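Local coordinates for protein alanine racemase 1 (Caldanaerobacter subterraneus subsp. tengcongensis MB4, PDB 4Y2W) that belongs to the alanine racemase family, pairing an eight-stranded alpha/beta barrel with a C-terminal domain rich in beta strands, at residues 92-97 with 109-114; 132-137 with 142-147; 150-155 with 192-197; 208-213 with 232-237; 336-341 with 349-354. The protein carries 1 engineered substitution. All coordinates share one frame; numbering follows the deposited sequence.

Contact 1: residues 92-97 with 109-114; sequences TQLRQI and IKYAKE
On the outer helical layer of the eight-stranded alpha/beta (TIM-type) barrel, Leu94 of helix 94-99 reaches across to Tyr111 and Glu114 of helix 109-121, the next helix of the barrel wall. Strand 103-106 lies between the two in the chain. The backbones stay well apart, with the CA atoms of Leu94 and Glu114 8.4 Å from each other, so one branched side chain has to span the gap.

Leu94 divides the work between its two methyls. CD1 lies against the backbone of helix 109-121, 3.7 Å from Glu114 O, and its nearest side-chain neighbour there is Glu114 CB at 4.2 Å. CD2 turns to the phenol, 4.2 Å from Tyr111 CE1 and 3.9 Å from Tyr111 OH, and approaches the ring at a slant. Tyr111 has its CG trans to the backbone N (chi1 -175°), and this swing carries the ring end toward Leu94 although its CB does not aim there. The hydroxyl itself donates a hydrogen bond to Thr89 O, and the ring also meets that of Tyr88, with the planes about 40° apart.

Just before Leu94, Thr92 OG1 and Gln93 NE2 hydrogen-bond to Asp4 O of the second subunit, which places this end of the helix beside the dimer interface.

No hydrogen bond joins the two segments, and the area they bury between them is 137 Å². The contact is therefore held by dispersion and shape: Leu94 CD2 packs beside the hydroxyl end of the phenol, whose OH is bonded to Thr89 O and makes no hydrogen bond across the segments.

Contact 2: residues 132-137 with 142-147; sequences IDTGLG and IDFDLA
Ile132, Asp133 and Thr134 meet Ile142 and Phe144 where the loop after barrel strand 126-131 runs into helix 144-155, a strand-to-helix connection of the TIM-type barrel.

The apolar part centres on the Phe144 ring. Ile132 CG2 comes at it obliquely, 3.9 Å from Phe144 CZ, while Thr134 CG2 stands farther off at the ring edge. Beside this, Asp133 and Ile142 run side by side in the same direction, with Asp133 CB 3.7 Å from Ile142 CG2.

One contact is of mixed character: Asp133 O lies in the plane of the Phe144 ring, 3.7 Å from CE1, so a carbonyl oxygen faces the weakly positive C-H edge of the ring.

The hydrogen bonds stay within each segment. Asp133, its CG swung to the far side of CB from the backbone N (chi1 -163°), folds its carboxylate back over the following turn. OD1 takes Gly135 N at 3.2 Å, nearly head-on, making an Asx turn, and takes Gly137 N at 2.9 Å through its syn lone pair. Asp143 is the N-cap of helix 144-155: its OD1 accepts from Leu146 N at 3.1 Å, the donor standing well above the carboxylate plane, and weakly from Asp145 N.

Leu136 packs on Tyr268 of the second subunit, and Arg138, the residue after Gly137, lines an alanine pocket.

Asp133 and Asp143 thus each turn OD1 to backbone N-H groups of their own segment, one at the turn and one at the helix start, while the join between the segments rests on side-chain carbons, the Phe144 ring and one carbonyl-to-C-H approach.

Contact 3: residues 150-155 with 192-197; sequences EILEMA and SSLEKK
Ile151 and Leu152 of helix 144-155 face Leu194 and Lys197 at the end of helix 177-195, a pairing of two successive outer helices of the TIM-type barrel, which flank strand 160-166 in the chain. The closest CA atoms, those of Leu152 and Leu194, are 7.8 Å apart, close enough for side chains of medium length to meet directly.

Contacts between branched side chains form the inner part. Ile151 and Leu194 cross at about a right angle, and Ile151 CG2 comes within 4.0 Å of Leu194 CD2 and 4.1 Å of Leu194 CD1, so it sits at the fork of the leucine. Leu152 reaches the same methyl from its branch point, with CG 4.2 Å from Leu194 CD2. Ile151 also packs on Ile130 of strand 126-131, and Leu199 touches both Ile151 and Leu152.

The outer part is aliphatic contact with a lysine. Although CB of Lys197 aims at helix 144-155, its chain bends about the CB-CG bond (chi2 -77°) and carries the ammonium end away, leaving the first methylenes against Leu152.

Polar bonds do not cross between the segments. Glu153, on the flank away from Leu194, forms a salt bridge with Lys113 of helix 109-121.

At the exposed lysine, Leu152 lays both methyls against one side of the stem: CD2 is 3.8 Å from Lys197 CB, and CD1 is 4.0 Å from Lys197 CG.

Contact 4: residues 208-213 with 232-237; sequences NAAAIL and AYPSKR. With PO4 (phosphate ion), chain C.
Ala209, Ala210 and Leu213 of the short helix 209-214, which follows barrel strand 203-208, pack against Tyr233 and Pro234 in the connection from the TIM-type barrel to strand 248-260. Pro234 lays its CG over the first turn, 4.2 Å from Ala210 CB and 4.4 Å from Ala209 CB.

Asn208, the N-cap residue, extends from this helix start to a phosphate ion. Its CB is 3.6 Å from phosphate O2 and 3.7 Å from phosphate O3, and CG follows at 3.9 Å from O2. At the tip, ND2 gives O2 a weak hydrogen bond of 3.4 Å. Chi1 of 58° sets CG between backbone N and carbonyl carbon, turning the amide along the ion. Ala209 N adds a weak bond to phosphate O1. Although the ion probably comes from the crystallisation liquor, its seat at a helix N-terminus at the barrel mouth is consistent with where relatives hold the phosphate of pyridoxal phosphate.

One turn on, Leu213 and Tyr233 cross at about a right angle: Leu213 CD1 meets the ring at its edge, equally 3.9 Å from Tyr233 CD1 and CE1.

Contact 5: residues 336-341 with 349-354; sequences VIIGTQ and ESMADK
Thr340 OG1 is gripped twice, hydrogen-bonded with Glu246 OE1 and with Thr345 OG1, just beyond the corner at 337-339 where Ile337 and Ile338 receive the side chain of Met351. The two bonds tie the chain leaving the corner to Glu246 and Thr345, while the contact with helix 348-354 is itself apolar.

Met351 does all the reaching from the helix. Its side chain starts out extended from the backbone N (chi1 178°) and runs on before bending at the thioether (chi3 -76°), which brings sulfur and methyl to different isoleucines. SD lies 4.0 Å from Ile338 CG1 and 4.1 Å from Ile338 CD1, the two side chains crossing near a right angle. CE goes to the neighbouring residue, 4.0 Å from Ile337 CG2 and 3.9 Å from Ile337 O. Val362 of helix 359-365 packs on both Ile338 and Met351, adding to this apolar cluster.

The helix behind Met351 is regular, with Asp353 N bonded to Glu349 O at 2.9 Å. Its polar flank carries Asp353 and Glu349, which form salt bridges with Lys236 and Arg240 respectively.

Ile337 and Ile338 both face Phe250 of strand 248-260, each with a backbone hydrogen bond to it: a classic beta bulge at the corner of the chain, against which helix 348-354 packs, in the C-terminal domain.

Contacts 1, 2 and 3 follow the barrel wall in series. Contacts 2 and 3 share helix 144-155, and contact 3 joins contact 1 through a salt bridge and packing of Met154 on Ala112. Contact 3, with an exposed lysine, is partly buried, whereas the other four are buried. Contacts 1 and 2 also reach the second subunit. Contact 4 lies nearer the chain centre, its centre about 18 Å from that of contact 5 in the C-terminal domain, and a salt bridge links the two. All five pack apolar groups across their segments; contact 2 adds turn and cap aspartates, contact 4 a bound phosphate, and contact 5 a thioether.

Contact 1: residues 92-97 with 109-114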
# COMPACT_ATOMS: atom_id res chain seq x y z
N THR A 92 -19.89 17.65 5.33
CA THR A 92 -20.01 17.82 3.88
C THR A 92 -20.43 16.54 3.13
O THR A 92 -20.94 16.62 2.02
CB THR A 92 -18.68 18.32 3.29
OG1 THR A 92 -17.62 17.46 3.72
CG2 THR A 92 -18.39 19.75 3.75
N GLN A 93 -20.20 15.37 3.73
CA GLN A 93 -20.52 14.09 3.10
C GLN A 93 -21.72 13.38 3.73
O GLN A 93 -21.91 12.17 3.52
CB GLN A 93 -19.30 13.16 3.16
CG GLN A 93 -18.04 13.74 2.54
CD GLN A 93 -16.82 12.86 2.77
OE1 GLN A 93 -16.91 11.63 2.74
NE2 GLN A 93 -15.67 13.50 2.99
N LEU A 94 -22.54 14.11 4.48
CA LEU A 94 -23.63 13.49 5.23
C LEU A 94 -24.79 13.04 4.35
O LEU A 94 -25.53 12.13 4.72
CB LEU A 94 -24.16 14.45 6.31
CG LEU A 94 -23.29 14.62 7.55
CD1 LEU A 94 -23.89 15.68 8.47
CD2 LEU A 94 -23.13 13.30 8.30
N ARG A 95 -24.94 13.67 3.19
CA ARG A 95 -26.02 13.32 2.27
C ARG A 95 -25.95 11.86 1.85
O ARG A 95 -26.96 11.18 1.74
CB ARG A 95 -26.00 14.23 1.03
CG ARG A 95 -27.26 14.15 0.18
CD ARG A 95 -27.29 15.22 -0.90
NE ARG A 95 -26.39 14.91 -2.01
CZ ARG A 95 -26.64 14.04 -2.99
NH1 ARG A 95 -27.79 13.36 -3.02
NH2 ARG A 95 -25.74 13.85 -3.95
N GLN A 96 -24.72 11.37 1.65
CA GLN A 96 -24.49 10.04 1.09
C GLN A 96 -24.84 8.92 2.06
O GLN A 96 -25.48 7.94 1.67
CB GLN A 96 -23.03 9.92 0.64
CG GLN A 96 -22.59 10.94 -0.41
CD GLN A 96 -23.37 10.81 -1.71
OE1 GLN A 96 -23.01 10.03 -2.59
NE2 GLN A 96 -24.44 11.58 -1.83
N ILE A 97 -24.42 9.06 3.31
CA ILE A 97 -24.69 8.04 4.34
C ILE A 97 -26.18 7.89 4.65
O ILE A 97 -26.65 6.80 4.97
CB ILE A 97 -23.91 8.30 5.65
CG1 ILE A 97 -24.22 9.68 6.23
CG2 ILE A 97 -22.41 8.14 5.41
CD1 ILE A 97 -23.66 9.89 7.62
N ILE A 109 -23.33 15.59 20.65
CA ILE A 109 -24.69 16.01 20.30
C ILE A 109 -24.76 16.90 19.06
O ILE A 109 -25.71 16.81 18.29
CB ILE A 109 -25.38 16.72 21.50
CG1 ILE A 109 -26.90 16.83 21.29
CG2 ILE A 109 -24.79 18.10 21.77
CD1 ILE A 109 -27.60 15.49 21.15
N LYS A 110 -23.76 17.76 18.88
CA LYS A 110 -23.76 18.69 17.75
C LYS A 110 -23.75 17.93 16.43
O LYS A 110 -24.44 18.31 15.48
CB LYS A 110 -22.56 19.63 17.81
CG LYS A 110 -22.62 20.78 16.82
CD LYS A 110 -21.30 21.52 16.73
CE LYS A 110 -21.37 22.64 15.71
NZ LYS A 110 -20.01 23.16 15.37
N TYR A 111 -22.98 16.84 16.38
CA TYR A 111 -22.89 15.99 15.20
C TYR A 111 -24.21 15.24 14.96
O TYR A 111 -24.67 15.15 13.83
CB TYR A 111 -21.72 15.01 15.36
CG TYR A 111 -21.44 14.14 14.15
CD1 TYR A 111 -21.14 14.70 12.91
CD2 TYR A 111 -21.47 12.75 14.24
CE1 TYR A 111 -20.88 13.90 11.80
CE2 TYR A 111 -21.22 11.94 13.15
CZ TYR A 111 -20.92 12.52 11.93
OH TYR A 111 -20.67 11.72 10.84
N ALA A 112 -24.80 14.73 16.03
CA ALA A 112 -26.09 14.04 15.95
C ALA A 112 -27.18 14.94 15.37
O ALA A 112 -27.99 14.49 14.56
CB ALA A 112 -26.51 13.55 17.33
N LYS A 113 -27.20 16.21 15.78
CA LYS A 113 -28.14 17.20 15.25
C LYS A 113 -27.95 17.41 13.75
O LYS A 113 -28.92 17.41 13.00
CB LYS A 113 -27.98 18.54 15.97
CG LYS A 113 -28.50 18.58 17.40
CD LYS A 113 -28.33 19.97 18.01
CE LYS A 113 -28.65 19.99 19.49
NZ LYS A 113 -30.05 19.58 19.79
N GLU A 114 -26.70 17.60 13.34
CA GLU A 114 -26.35 17.78 11.93
C GLU A 114 -26.74 16.57 11.09
O GLU A 114 -27.17 16.72 9.94
CB GLU A 114 -24.85 18.06 11.77
CG GLU A 114 -24.41 19.43 12.28
CD GLU A 114 -22.90 19.57 12.37
OE1 GLU A 114 -22.43 20.45 13.12
OE2 GLU A 114 -22.17 18.80 11.70

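Contact 2: residues 132-137 with 142-147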
# COMPACT_ATOMS: atom_id res chain seq x y z
N ILE A 132 -18.40 4.55 23.11
CA ILE A 132 -18.00 4.87 24.44
C ILE A 132 -16.52 4.59 24.65
O ILE A 132 -16.03 3.54 24.31
CB ILE A 132 -18.83 4.08 25.46
CG1 ILE A 132 -20.29 4.19 25.11
CG2 ILE A 132 -18.61 4.60 26.85
CD1 ILE A 132 -20.85 5.57 25.28
N ASP A 133 -15.82 5.53 25.24
CA ASP A 133 -14.41 5.35 25.53
C ASP A 133 -14.24 4.84 26.96
O ASP A 133 -14.34 5.60 27.92
CB ASP A 133 -13.66 6.67 25.34
CG ASP A 133 -12.17 6.49 25.22
OD1 ASP A 133 -11.62 5.56 25.86
OD2 ASP A 133 -11.54 7.29 24.49
N THR A 134 -13.99 3.54 27.09
CA THR A 134 -13.89 2.89 28.39
C THR A 134 -12.45 2.71 28.87
O THR A 134 -12.23 2.10 29.91
CB THR A 134 -14.58 1.51 28.38
OG1 THR A 134 -14.08 0.73 27.29
CG2 THR A 134 -16.09 1.67 28.23
N GLY A 135 -11.48 3.25 28.14
CA GLY A 135 -10.06 3.10 28.50
C GLY A 135 -9.05 3.32 27.38
O GLY A 135 -7.93 3.78 27.64
N LEU A 136 -9.44 3.00 26.15
CA LEU A 136 -8.56 3.09 24.98
C LEU A 136 -8.08 4.51 24.65
O LEU A 136 -7.02 4.69 24.04
CB LEU A 136 -9.27 2.48 23.77
CG LEU A 136 -8.53 2.39 22.43
CD1 LEU A 136 -7.31 1.48 22.51
CD2 LEU A 136 -9.48 1.90 21.34
N GLY A 137 -8.85 5.52 25.05
CA GLY A 137 -8.47 6.93 24.84
C GLY A 137 -8.47 7.38 23.39
O GLY A 137 -7.83 8.38 23.06
N ILE A 142 -15.85 10.24 27.13
CA ILE A 142 -15.08 9.95 28.34
C ILE A 142 -15.80 10.44 29.60
O ILE A 142 -15.71 9.80 30.65
CB ILE A 142 -13.64 10.51 28.28
CG1 ILE A 142 -13.62 12.01 27.95
CG2 ILE A 142 -12.81 9.73 27.27
CD1 ILE A 142 -12.28 12.67 28.22
N ASP A 143 -16.51 11.57 29.49
CA ASP A 143 -17.38 12.06 30.56
C ASP A 143 -18.71 11.30 30.47
O ASP A 143 -19.54 11.61 29.62
CB ASP A 143 -17.59 13.57 30.41
CG ASP A 143 -18.43 14.18 31.53
OD1 ASP A 143 -19.07 13.43 32.30
OD2 ASP A 143 -18.47 15.42 31.62
N PHE A 144 -18.88 10.31 31.34
CA PHE A 144 -20.07 9.44 31.31
C PHE A 144 -21.33 10.19 31.73
O PHE A 144 -22.44 9.83 31.33
CB PHE A 144 -19.86 8.23 32.23
CG PHE A 144 -18.99 7.14 31.63
CD1 PHE A 144 -17.94 7.45 30.76
CD2 PHE A 144 -19.22 5.81 31.95
CE1 PHE A 144 -17.15 6.44 30.22
CE2 PHE A 144 -18.43 4.81 31.41
CZ PHE A 144 -17.40 5.12 30.55
N ASP A 145 -21.15 11.22 32.55
CA ASP A 145 -22.24 12.08 32.99
C ASP A 145 -22.82 12.87 31.81
O ASP A 145 -24.03 12.93 31.61
CB ASP A 145 -21.73 13.04 34.08
CG ASP A 145 -22.84 13.56 34.97
OD1 ASP A 145 -23.60 12.73 35.51
OD2 ASP A 145 -22.92 14.79 35.15
N LEU A 146 -21.92 13.47 31.03
CA LEU A 146 -22.28 14.14 29.79
C LEU A 146 -22.89 13.17 28.77
O LEU A 146 -23.83 13.52 28.05
CB LEU A 146 -21.04 14.80 29.17
CG LEU A 146 -21.18 15.41 27.77
CD1 LEU A 146 -22.24 16.50 27.78
CD2 LEU A 146 -19.84 15.94 27.28
N ALA A 147 -22.34 11.97 28.72
CA ALA A 147 -22.79 10.95 27.77
C ALA A 147 -24.26 10.63 27.96
O ALA A 147 -25.02 10.61 27.00
CB ALA A 147 -21.95 9.69 27.91

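Contact 3: residues 150-155 with 192-197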
# COMPACT_ATOMS: atom_id res chain seq x y z
N GLU A 150 -26.61 13.57 26.64
CA GLU A 150 -26.66 13.69 25.19
C GLU A 150 -27.27 12.47 24.52
O GLU A 150 -28.01 12.60 23.54
CB GLU A 150 -25.26 13.95 24.62
CG GLU A 150 -24.66 15.27 25.09
CD GLU A 150 -23.39 15.65 24.35
OE1 GLU A 150 -22.80 14.77 23.68
OE2 GLU A 150 -22.99 16.82 24.42
N ILE A 151 -26.97 11.28 25.04
CA ILE A 151 -27.55 10.04 24.52
C ILE A 151 -29.07 10.01 24.71
O ILE A 151 -29.79 9.51 23.85
CB ILE A 151 -26.89 8.80 25.17
CG1 ILE A 151 -25.45 8.66 24.66
CG2 ILE A 151 -27.67 7.53 24.85
CD1 ILE A 151 -24.59 7.73 25.49
N LEU A 152 -29.54 10.56 25.83
CA LEU A 152 -30.98 10.60 26.11
C LEU A 152 -31.72 11.57 25.19
O LEU A 152 -32.88 11.34 24.85
CB LEU A 152 -31.25 10.95 27.59
CG LEU A 152 -31.06 9.79 28.58
CD1 LEU A 152 -30.90 10.30 30.00
CD2 LEU A 152 -32.22 8.80 28.49
N GLU A 153 -31.05 12.65 24.79
CA GLU A 153 -31.63 13.58 23.82
C GLU A 153 -31.76 12.91 22.46
O GLU A 153 -32.80 12.99 21.81
CB GLU A 153 -30.78 14.85 23.72
CG GLU A 153 -31.51 16.02 23.08
CD GLU A 153 -30.74 17.33 23.13
OE1 GLU A 153 -31.05 18.23 22.33
OE2 GLU A 153 -29.81 17.45 23.97
N MET A 154 -30.69 12.22 22.04
CA MET A 154 -30.67 11.49 20.77
C MET A 154 -31.81 10.47 20.66
O MET A 154 -32.34 10.24 19.57
CB MET A 154 -29.34 10.77 20.58
CG MET A 154 -28.17 11.69 20.30
SD MET A 154 -26.62 10.79 20.16
CE MET A 154 -25.44 12.03 20.69
N ALA A 155 -32.17 9.86 21.79
CA ALA A 155 -33.27 8.89 21.83
C ALA A 155 -34.61 9.53 21.48
O ALA A 155 -35.53 8.85 21.02
CB ALA A 155 -33.34 8.24 23.20
N SER A 192 -26.65 0.49 32.46
CA SER A 192 -27.59 0.40 33.59
C SER A 192 -28.23 1.75 33.89
O SER A 192 -29.44 1.83 34.11
CB SER A 192 -26.87 -0.12 34.85
OG SER A 192 -26.63 -1.51 34.76
N SER A 193 -27.42 2.80 33.90
CA SER A 193 -27.91 4.14 34.15
C SER A 193 -28.90 4.58 33.06
O SER A 193 -29.90 5.24 33.36
CB SER A 193 -26.75 5.13 34.24
OG SER A 193 -27.13 6.29 34.94
N LEU A 194 -28.62 4.21 31.81
CA LEU A 194 -29.51 4.51 30.69
C LEU A 194 -30.79 3.68 30.71
O LEU A 194 -31.87 4.20 30.40
CB LEU A 194 -28.80 4.30 29.35
CG LEU A 194 -27.68 5.27 28.98
CD1 LEU A 194 -26.95 4.76 27.74
CD2 LEU A 194 -28.20 6.68 28.75
N GLU A 195 -30.67 2.41 31.06
CA GLU A 195 -31.84 1.53 31.16
C GLU A 195 -32.77 1.95 32.31
O GLU A 195 -33.97 1.69 32.26
CB GLU A 195 -31.43 0.06 31.31
CG GLU A 195 -30.86 -0.55 30.03
CD GLU A 195 -30.91 -2.08 30.02
OE1 GLU A 195 -31.85 -2.66 30.59
OE2 GLU A 195 -30.01 -2.69 29.41
N LYS A 196 -32.20 2.60 33.33
CA LYS A 196 -32.98 3.18 34.42
C LYS A 196 -33.77 4.41 33.98
O LYS A 196 -34.76 4.77 34.61
CB LYS A 196 -32.09 3.54 35.62
CG LYS A 196 -31.69 2.34 36.46
CD LYS A 196 -30.50 2.64 37.37
CE LYS A 196 -30.02 1.38 38.08
NZ LYS A 196 -28.71 1.57 38.76
N LYS A 197 -33.33 5.04 32.89
CA LYS A 197 -34.08 6.12 32.24
C LYS A 197 -34.93 5.60 31.07
O LYS A 197 -35.25 6.35 30.16
CB LYS A 197 -33.13 7.22 31.77
CG LYS A 197 -32.24 7.79 32.86
CD LYS A 197 -33.00 8.76 33.77
CE LYS A 197 -32.34 8.88 35.14
NZ LYS A 197 -30.88 9.15 35.07

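Contact 4: residues 208-213 with 232-237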
# COMPACT_ATOMS: atom_id res chain seq x y z
N ASN A 208 -13.72 -7.45 20.24
CA ASN A 208 -12.99 -7.77 19.02
C ASN A 208 -12.45 -9.21 19.14
O ASN A 208 -12.71 -9.87 20.14
CB ASN A 208 -11.86 -6.76 18.77
CG ASN A 208 -10.86 -6.68 19.91
OD1 ASN A 208 -11.12 -7.15 21.02
ND2 ASN A 208 -9.70 -6.07 19.65
N ALA A 209 -11.71 -9.68 18.14
CA ALA A 209 -11.23 -11.08 18.10
C ALA A 209 -10.59 -11.58 19.41
O ALA A 209 -10.84 -12.71 19.83
CB ALA A 209 -10.28 -11.28 16.94
N ALA A 210 -9.78 -10.74 20.04
CA ALA A 210 -9.07 -11.12 21.26
C ALA A 210 -10.03 -11.45 22.41
O ALA A 210 -9.85 -12.44 23.11
CB ALA A 210 -8.11 -10.02 21.68
N ALA A 211 -11.04 -10.61 22.58
CA ALA A 211 -12.04 -10.80 23.63
C ALA A 211 -13.06 -11.87 23.26
O ALA A 211 -13.65 -12.50 24.14
CB ALA A 211 -12.74 -9.48 23.93
N ILE A 212 -13.28 -12.08 21.97
CA ILE A 212 -14.20 -13.12 21.51
C ILE A 212 -13.69 -14.51 21.90
O ILE A 212 -14.47 -15.39 22.27
CB ILE A 212 -14.41 -13.05 19.98
CG1 ILE A 212 -15.20 -11.79 19.62
CG2 ILE A 212 -15.16 -14.28 19.46
CD1 ILE A 212 -14.97 -11.31 18.20
N LEU A 213 -12.37 -14.70 21.81
CA LEU A 213 -11.76 -15.98 22.16
C LEU A 213 -11.72 -16.18 23.68
O LEU A 213 -12.11 -17.24 24.19
CB LEU A 213 -10.34 -16.06 21.59
CG LEU A 213 -10.23 -16.05 20.06
CD1 LEU A 213 -8.80 -15.79 19.63
CD2 LEU A 213 -10.74 -17.35 19.46
N ALA A 232 -5.69 -15.53 10.75
CA ALA A 232 -4.63 -15.11 11.66
C ALA A 232 -5.18 -14.71 13.02
O ALA A 232 -6.36 -14.41 13.16
CB ALA A 232 -3.84 -13.96 11.05
N TYR A 233 -4.31 -14.71 14.02
CA TYR A 233 -4.67 -14.28 15.36
C TYR A 233 -4.07 -12.89 15.62
O TYR A 233 -3.05 -12.54 15.03
CB TYR A 233 -4.18 -15.29 16.40
CG TYR A 233 -4.94 -16.60 16.37
CD1 TYR A 233 -6.21 -16.70 16.91
CD2 TYR A 233 -4.37 -17.75 15.80
CE1 TYR A 233 -6.91 -17.90 16.89
CE2 TYR A 233 -5.06 -18.95 15.78
CZ TYR A 233 -6.33 -19.02 16.32
OH TYR A 233 -7.04 -20.21 16.31
N PRO A 234 -4.70 -12.10 16.51
CA PRO A 234 -4.23 -10.74 16.79
C PRO A 234 -2.94 -10.68 17.61
O PRO A 234 -2.23 -9.68 17.56
CB PRO A 234 -5.39 -10.12 17.57
CG PRO A 234 -6.08 -11.28 18.21
CD PRO A 234 -5.92 -12.44 17.27
N SER A 235 -2.66 -11.74 18.38
CA SER A 235 -1.46 -11.78 19.21
C SER A 235 -1.13 -13.23 19.59
O SER A 235 -1.76 -14.17 19.10
CB SER A 235 -1.65 -10.93 20.46
OG SER A 235 -2.59 -11.53 21.34
N LYS A 236 -0.14 -13.40 20.46
CA LYS A 236 0.23 -14.72 20.95
C LYS A 236 -0.46 -15.09 22.26
O LYS A 236 -0.42 -16.25 22.67
CB LYS A 236 1.75 -14.80 21.10
CG LYS A 236 2.49 -14.54 19.80
CD LYS A 236 3.97 -14.88 19.90
CE LYS A 236 4.61 -14.91 18.52
NZ LYS A 236 4.45 -13.62 17.78
N ARG A 237 -1.11 -14.12 22.91
CA ARG A 237 -1.80 -14.35 24.18
C ARG A 237 -3.31 -14.59 24.00
O ARG A 237 -4.14 -13.97 24.67
CB ARG A 237 -1.59 -13.17 25.14
CG ARG A 237 -0.16 -12.68 25.27
CD ARG A 237 0.07 -12.00 26.61
NE ARG A 237 0.69 -10.68 26.49
CZ ARG A 237 1.97 -10.45 26.19
NH1 ARG A 237 2.81 -11.46 25.97
NH2 ARG A 237 2.41 -9.20 26.11
P PO4 C . -9.91 -7.25 15.17
O1 PO4 C . -10.16 -8.74 15.17
O2 PO4 C . -9.16 -6.84 16.42
O3 PO4 C . -11.23 -6.52 15.11
O4 PO4 C . -9.07 -6.88 13.96

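Contact 5: residues 336-341 with 349-354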
# COMPACT_ATOMS: atom_id res chain seq x y z
N VAL A 336 6.02 -18.56 -3.39
CA VAL A 336 5.08 -18.11 -2.36
C VAL A 336 5.79 -17.21 -1.35
O VAL A 336 6.83 -17.56 -0.81
CB VAL A 336 4.41 -19.31 -1.64
CG1 VAL A 336 3.50 -18.84 -0.51
CG2 VAL A 336 3.62 -20.14 -2.65
N ILE A 337 5.19 -16.05 -1.11
CA ILE A 337 5.72 -15.04 -0.20
C ILE A 337 5.03 -15.13 1.16
O ILE A 337 5.67 -15.05 2.21
CB ILE A 337 5.50 -13.63 -0.77
CG1 ILE A 337 6.09 -13.53 -2.19
CG2 ILE A 337 6.11 -12.57 0.14
CD1 ILE A 337 5.45 -12.47 -3.05
N ILE A 338 3.70 -15.27 1.10
CA ILE A 338 2.86 -15.51 2.27
C ILE A 338 1.96 -16.69 1.94
O ILE A 338 1.35 -16.71 0.87
CB ILE A 338 1.96 -14.30 2.59
CG1 ILE A 338 2.80 -13.05 2.83
CG2 ILE A 338 1.07 -14.60 3.79
CD1 ILE A 338 1.99 -11.78 2.95
N GLY A 339 1.88 -17.66 2.84
CA GLY A 339 1.00 -18.80 2.66
C GLY A 339 1.69 -20.15 2.53
O GLY A 339 2.87 -20.29 2.83
N THR A 340 0.92 -21.13 2.05
CA THR A 340 1.31 -22.54 2.08
C THR A 340 1.79 -23.01 0.71
O THR A 340 1.34 -22.51 -0.32
CB THR A 340 0.12 -23.41 2.54
OG1 THR A 340 -0.21 -23.09 3.90
CG2 THR A 340 0.42 -24.91 2.44
N GLN A 341 2.72 -23.96 0.71
CA GLN A 341 3.19 -24.61 -0.51
C GLN A 341 3.86 -25.95 -0.16
O GLN A 341 4.97 -25.97 0.38
CB GLN A 341 4.18 -23.70 -1.26
CG GLN A 341 4.38 -24.07 -2.72
CD GLN A 341 5.52 -23.33 -3.38
OE1 GLN A 341 6.67 -23.42 -2.95
NE2 GLN A 341 5.22 -22.59 -4.45
N GLU A 349 1.78 -14.50 9.99
CA GLU A 349 2.27 -14.21 11.34
C GLU A 349 3.80 -14.25 11.41
O GLU A 349 4.42 -13.41 12.06
CB GLU A 349 1.66 -15.17 12.37
CG GLU A 349 1.88 -14.71 13.81
CD GLU A 349 1.16 -15.56 14.84
OE1 GLU A 349 1.23 -15.22 16.04
OE2 GLU A 349 0.54 -16.57 14.45
N SER A 350 4.40 -15.24 10.74
CA SER A 350 5.86 -15.33 10.66
C SER A 350 6.46 -14.06 10.05
O SER A 350 7.48 -13.56 10.53
CB SER A 350 6.29 -16.54 9.83
OG SER A 350 5.85 -17.74 10.42
N MET A 351 5.83 -13.55 8.99
CA MET A 351 6.27 -12.33 8.34
C MET A 351 6.14 -11.12 9.27
O MET A 351 7.04 -10.30 9.37
CB MET A 351 5.50 -12.09 7.05
CG MET A 351 5.88 -10.80 6.33
SD MET A 351 5.59 -10.84 4.55
CE MET A 351 6.97 -11.86 4.03
N ALA A 352 5.00 -11.03 9.96
CA ALA A 352 4.74 -9.95 10.91
C ALA A 352 5.77 -9.92 12.05
O ALA A 352 6.20 -8.85 12.47
CB ALA A 352 3.34 -10.09 11.49
N ASP A 353 6.15 -11.10 12.53
CA ASP A 353 7.16 -11.21 13.58
C ASP A 353 8.51 -10.69 13.10
O ASP A 353 9.13 -9.87 13.76
CB ASP A 353 7.31 -12.66 14.04
CG ASP A 353 6.05 -13.21 14.68
OD1 ASP A 353 5.13 -12.42 14.99
OD2 ASP A 353 5.96 -14.44 14.87
N LYS A 354 8.95 -11.17 11.93
CA LYS A 354 10.26 -10.82 11.38
C LYS A 354 10.48 -9.31 11.25
O LYS A 354 11.58 -8.82 11.51
CB LYS A 354 10.46 -11.50 10.02
CG LYS A 354 11.83 -11.27 9.36
CD LYS A 354 12.97 -11.96 10.09
CE LYS A 354 12.98 -13.47 9.86
NZ LYS A 354 14.26 -14.09 10.31